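PDB 1YUD: DUF985 domain-containing protein from Shewanella oneidensis, which is of unknown function but belongs to the cupin superfamily, whose beta-barrel domains often bind small molecules or metal ions. Local coordinates for residues S80-M85 and T94-L99; R33-S38 and S51-L56. All blocks are in the same frame, centred on the assembly; numbering follows the deposited sequence.

Contact 1 (S80-M85 and T94-L99); sequences SLTIYM and TAQLGL
A chi1 of -59° at T82 turns CG2 away from the backbone N and leaves OG1 beside it, while the chain of Q96 folds back at chi2 (-56°), and these torsions bring the two side chains alongside each other, pointing the same way. Q96 CB leads away from the neighbouring strand, yet the bend returns the amide to T82, with OE1 3.4 Å from T82 CG2. The amide nitrogen of Q96 turns instead to N122, through a weak hydrogen bond to OD1. N122 OD1 also accepts a hydrogen bond from S80 OG, while its ND2 gives a weak one to T82 OG1, so a single asparagine joins three side chains of the pair. T82 OG1 also donates to L81 O within its own strand at 2.7 Å, from above the carbonyl plane, and its methyl CG2 lies over one face of the Y84 ring, toward the rim. The segments belong to the antiparallel hairpin of strands 81-86 and 92-97, part of the smaller sheet of the cupin fold. I83 N donates to A95 O at 3.3 Å, whereas the return bond from A95 N to I83 O is weak, as is that from L81 N to L97 O. CA-H...O contacts supplement them, T94 CA approaching I83 O at 3.3 Å. Beyond Q96 the chains draw together, and S80 CB comes within 4.1 Å of G98 CA. L81 and L97 meet through their CB atoms at 4.5 Å, and both leucines, like I83, pack on W73 of strand 71-76, while A95 and L97 reach F109.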
# COMPACT_ATOMS: atom_id res chain seq x y z
N SER A 80 -15.37 -0.13 2.25
CA SER A 80 -14.64 0.30 3.42
C SER A 80 -14.67 -0.83 4.45
O SER A 80 -15.71 -1.47 4.62
CB SER A 80 -15.30 1.54 4.02
OG SER A 80 -16.35 1.13 4.88
N LEU A 81 -13.56 -1.07 5.13
CA LEU A 81 -13.49 -2.13 6.14
C LEU A 81 -13.51 -1.55 7.55
O LEU A 81 -13.87 -0.39 7.76
CB LEU A 81 -12.21 -2.96 5.95
CG LEU A 81 -11.93 -3.42 4.52
CD1 LEU A 81 -10.64 -4.22 4.50
CD2 LEU A 81 -13.06 -4.27 4.00
N THR A 82 -13.13 -2.36 8.52
CA THR A 82 -13.09 -1.90 9.89
C THR A 82 -12.13 -2.81 10.60
O THR A 82 -12.33 -4.02 10.65
CB THR A 82 -14.46 -1.99 10.54
OG1 THR A 82 -15.38 -1.18 9.80
CG2 THR A 82 -14.41 -1.49 11.98
N ILE A 83 -11.07 -2.23 11.13
CA ILE A 83 -10.07 -3.02 11.82
C ILE A 83 -10.39 -3.04 13.30
O ILE A 83 -10.35 -2.02 13.97
CB ILE A 83 -8.67 -2.45 11.62
CG1 ILE A 83 -8.47 -2.02 10.16
CG2 ILE A 83 -7.64 -3.47 12.04
CD1 ILE A 83 -8.38 -3.16 9.20
N TYR A 84 -10.72 -4.22 13.81
CA TYR A 84 -11.01 -4.36 15.21
C TYR A 84 -9.73 -4.87 15.84
O TYR A 84 -9.21 -5.92 15.46
CB TYR A 84 -12.16 -5.36 15.42
CG TYR A 84 -13.43 -5.01 14.66
CD1 TYR A 84 -13.50 -5.17 13.29
CD2 TYR A 84 -14.55 -4.52 15.32
CE1 TYR A 84 -14.66 -4.86 12.58
CE2 TYR A 84 -15.71 -4.20 14.63
CZ TYR A 84 -15.77 -4.37 13.25
OH TYR A 84 -16.93 -4.07 12.54
N MSE A 85 -9.19 -4.10 16.78
CA MSE A 85 -7.94 -4.45 17.44
C MSE A 85 -8.14 -4.53 18.95
O MSE A 85 -8.88 -3.74 19.53
CB MSE A 85 -6.87 -3.40 17.13
CG MSE A 85 -6.52 -3.27 15.65
SE MSE A 85 -6.01 -1.46 15.18
CE MSE A 85 -4.60 -1.29 16.49
N THR A 94 -10.89 0.78 17.16
CA THR A 94 -11.34 0.56 15.80
C THR A 94 -10.84 1.64 14.86
O THR A 94 -10.49 2.73 15.30
CB THR A 94 -12.87 0.51 15.72
OG1 THR A 94 -13.40 1.80 16.06
CG2 THR A 94 -13.41 -0.52 16.68
N ALA A 95 -10.82 1.35 13.57
CA ALA A 95 -10.36 2.32 12.58
C ALA A 95 -11.14 2.13 11.29
O ALA A 95 -11.56 1.02 10.98
CB ALA A 95 -8.88 2.11 12.33
N GLN A 96 -11.34 3.19 10.52
CA GLN A 96 -12.09 3.06 9.27
C GLN A 96 -11.27 3.16 8.00
O GLN A 96 -10.95 4.27 7.55
CB GLN A 96 -13.20 4.11 9.21
CG GLN A 96 -14.22 4.00 10.32
CD GLN A 96 -14.87 2.64 10.36
OE1 GLN A 96 -14.60 1.84 11.26
NE2 GLN A 96 -15.71 2.37 9.36
N LEU A 97 -10.96 2.02 7.40
CA LEU A 97 -10.20 2.00 6.15
C LEU A 97 -11.19 2.25 5.04
O LEU A 97 -12.33 1.80 5.14
CB LEU A 97 -9.52 0.64 5.96
CG LEU A 97 -8.21 0.66 5.18
CD1 LEU A 97 -7.20 1.59 5.88
CD2 LEU A 97 -7.66 -0.77 5.08
N GLY A 98 -10.80 2.96 3.98
CA GLY A 98 -11.74 3.21 2.90
C GLY A 98 -11.51 4.55 2.24
O GLY A 98 -10.56 5.25 2.60
N LEU A 99 -12.38 4.93 1.30
CA LEU A 99 -12.23 6.18 0.57
C LEU A 99 -13.19 7.34 0.86
O LEU A 99 -13.25 8.29 0.08
CB LEU A 99 -12.27 5.90 -0.94
CG LEU A 99 -11.05 5.21 -1.56
CD1 LEU A 99 -11.39 4.62 -2.92
CD2 LEU A 99 -9.92 6.21 -1.67

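Contact 2 (R33-S38 and S51-L56); sequences RSSYRS and SIYFLL
A classic beta bulge interrupts the antiparallel pairing of strands 31-37 and 50-57: S35 and Y36 both face S51. S51 O accepts a straight bond from S35 N (2.7 Å, N-H...O 170°) and only a weak, long one from Y36 N. S51 N donates to Y36 O at 2.9 Å, and beyond the bulge Y53 N donates to R33 O at 2.8 Å. Between these bonds S34 and I52 form a non-hydrogen-bonded pair with their CA atoms 3.8 Å apart, and I52 CG2, set beside its own backbone N, lies 3.9 Å from S34 OG. The bulge turns the S35 side chain toward the other strand, where OG comes 3.3 Å from I52 CA. The hydroxyls of S35 and S51 share one partner, OE1 of Q108 in the second subunit, so the bulge helps form the dimer interface. The Y53 ring borders this region: CD2 is 3.8 Å from S35 OG, and R33 O lies at the ring edge, near its plane. An alanine at Y53 would keep the backbone bond to R33 O but would probably leave S35 without its aromatic neighbour and R106 of the second subunit without that packing contact. The R33 side chain leads away and folds back to its own strand, NH1 donating to S34 O. Strand 50-57 is flanked across the sheet by strand 126-133, where I52 pairs with C131 and F54 touches V129, while L55 packs against A14 and F17 of helix 14-20.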
# COMPACT_ATOMS: atom_id res chain seq x y z
N ARG A 33 -2.83 -13.29 -2.18
CA ARG A 33 -1.80 -13.65 -3.17
C ARG A 33 -0.65 -12.69 -2.92
O ARG A 33 -0.85 -11.48 -2.92
CB ARG A 33 -2.31 -13.44 -4.61
CG ARG A 33 -1.64 -14.29 -5.69
CD ARG A 33 -0.10 -14.23 -5.71
NE ARG A 33 0.49 -15.57 -5.79
CZ ARG A 33 1.79 -15.86 -5.74
NH1 ARG A 33 2.70 -14.90 -5.61
NH2 ARG A 33 2.18 -17.13 -5.80
N SER A 34 0.56 -13.20 -2.70
CA SER A 34 1.69 -12.32 -2.49
C SER A 34 1.93 -11.55 -3.77
O SER A 34 1.80 -12.09 -4.86
CB SER A 34 2.94 -13.11 -2.14
OG SER A 34 2.67 -13.97 -1.06
N SER A 35 2.27 -10.28 -3.62
CA SER A 35 2.54 -9.41 -4.76
C SER A 35 4.04 -9.39 -4.95
O SER A 35 4.55 -9.83 -5.98
CB SER A 35 2.03 -8.01 -4.44
OG SER A 35 1.10 -8.07 -3.37
N TYR A 36 4.76 -8.89 -3.95
CA TYR A 36 6.22 -8.84 -4.00
C TYR A 36 6.79 -9.07 -2.62
O TYR A 36 6.13 -8.83 -1.61
CB TYR A 36 6.71 -7.47 -4.47
CG TYR A 36 6.18 -7.02 -5.80
CD1 TYR A 36 4.89 -6.51 -5.92
CD2 TYR A 36 6.96 -7.11 -6.95
CE1 TYR A 36 4.39 -6.10 -7.16
CE2 TYR A 36 6.48 -6.71 -8.18
CZ TYR A 36 5.19 -6.21 -8.29
OH TYR A 36 4.68 -5.87 -9.53
N ARG A 37 8.03 -9.56 -2.58
CA ARG A 37 8.74 -9.77 -1.32
C ARG A 37 9.97 -8.90 -1.55
O ARG A 37 10.24 -8.49 -2.68
CB ARG A 37 9.19 -11.23 -1.13
CG ARG A 37 8.13 -12.33 -1.33
CD ARG A 37 6.97 -12.28 -0.33
NE ARG A 37 7.37 -12.31 1.08
CZ ARG A 37 8.21 -13.19 1.63
NH1 ARG A 37 8.75 -14.13 0.88
NH2 ARG A 37 8.49 -13.12 2.93
N SER A 38 10.71 -8.60 -0.49
CA SER A 38 11.89 -7.77 -0.66
C SER A 38 13.09 -8.66 -0.87
O SER A 38 13.33 -9.58 -0.08
CB SER A 38 12.11 -6.90 0.58
OG SER A 38 13.10 -5.92 0.32
N SER A 51 4.47 -7.89 0.52
CA SER A 51 3.14 -7.35 0.27
C SER A 51 2.29 -8.44 -0.36
O SER A 51 2.78 -9.26 -1.12
CB SER A 51 3.21 -6.15 -0.67
OG SER A 51 1.91 -5.79 -1.12
N ILE A 52 1.00 -8.44 -0.05
CA ILE A 52 0.08 -9.41 -0.59
C ILE A 52 -1.20 -8.68 -0.90
O ILE A 52 -1.45 -7.60 -0.36
CB ILE A 52 -0.28 -10.50 0.42
CG1 ILE A 52 -1.15 -9.88 1.52
CG2 ILE A 52 0.96 -11.12 1.00
CD1 ILE A 52 -1.68 -10.87 2.52
N TYR A 53 -2.00 -9.25 -1.78
CA TYR A 53 -3.28 -8.65 -2.08
C TYR A 53 -4.14 -9.33 -1.01
O TYR A 53 -3.67 -10.23 -0.32
CB TYR A 53 -3.71 -9.07 -3.47
CG TYR A 53 -3.05 -8.32 -4.60
CD1 TYR A 53 -3.50 -7.04 -4.94
CD2 TYR A 53 -2.05 -8.89 -5.37
CE1 TYR A 53 -2.96 -6.35 -6.03
CE2 TYR A 53 -1.51 -8.21 -6.47
CZ TYR A 53 -1.97 -6.95 -6.79
OH TYR A 53 -1.50 -6.28 -7.89
N PHE A 54 -5.39 -8.90 -0.84
CA PHE A 54 -6.25 -9.52 0.17
C PHE A 54 -7.68 -9.07 -0.05
O PHE A 54 -8.01 -7.90 0.16
CB PHE A 54 -5.79 -9.17 1.59
CG PHE A 54 -6.50 -9.94 2.66
CD1 PHE A 54 -7.69 -9.48 3.21
CD2 PHE A 54 -5.97 -11.13 3.15
CE1 PHE A 54 -8.34 -10.18 4.24
CE2 PHE A 54 -6.61 -11.84 4.18
CZ PHE A 54 -7.80 -11.36 4.72
N LEU A 55 -8.52 -10.01 -0.46
CA LEU A 55 -9.90 -9.69 -0.76
C LEU A 55 -10.91 -10.18 0.26
O LEU A 55 -10.68 -11.15 0.98
CB LEU A 55 -10.24 -10.22 -2.15
CG LEU A 55 -11.64 -9.87 -2.64
CD1 LEU A 55 -11.59 -9.52 -4.11
CD2 LEU A 55 -12.58 -11.03 -2.34
N LEU A 56 -12.04 -9.50 0.32
CA LEU A 56 -13.10 -9.86 1.26
C LEU A 56 -14.47 -9.78 0.59
O LEU A 56 -14.82 -8.76 -0.02
CB LEU A 56 -13.07 -8.91 2.45
CG LEU A 56 -13.18 -9.58 3.82
CD1 LEU A 56 -11.86 -10.27 4.17
CD2 LEU A 56 -13.52 -8.52 4.85

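Overall arrangement
Contact 2 closes before contact 1 opens along the chain, and both fall within the one cupin domain. Their centres are about 19 Å apart, with nearest atoms about 4 Å apart and no direct touch. Each joins neighbouring antiparallel strands, but of different sheets: contact 2 belongs to the six-stranded antiparallel sheet, contact 1 to the five-stranded mixed one. Strands 71-76 and 109-111 of the larger sheet pack on contact 1, tying the two sheets together as in a cupin barrel. Both contacts also reach the second subunit, contact 1 through L99 alone, so of the two, contact 2 lies closer to the subunit interface, with five residues in reach of the second chain against one.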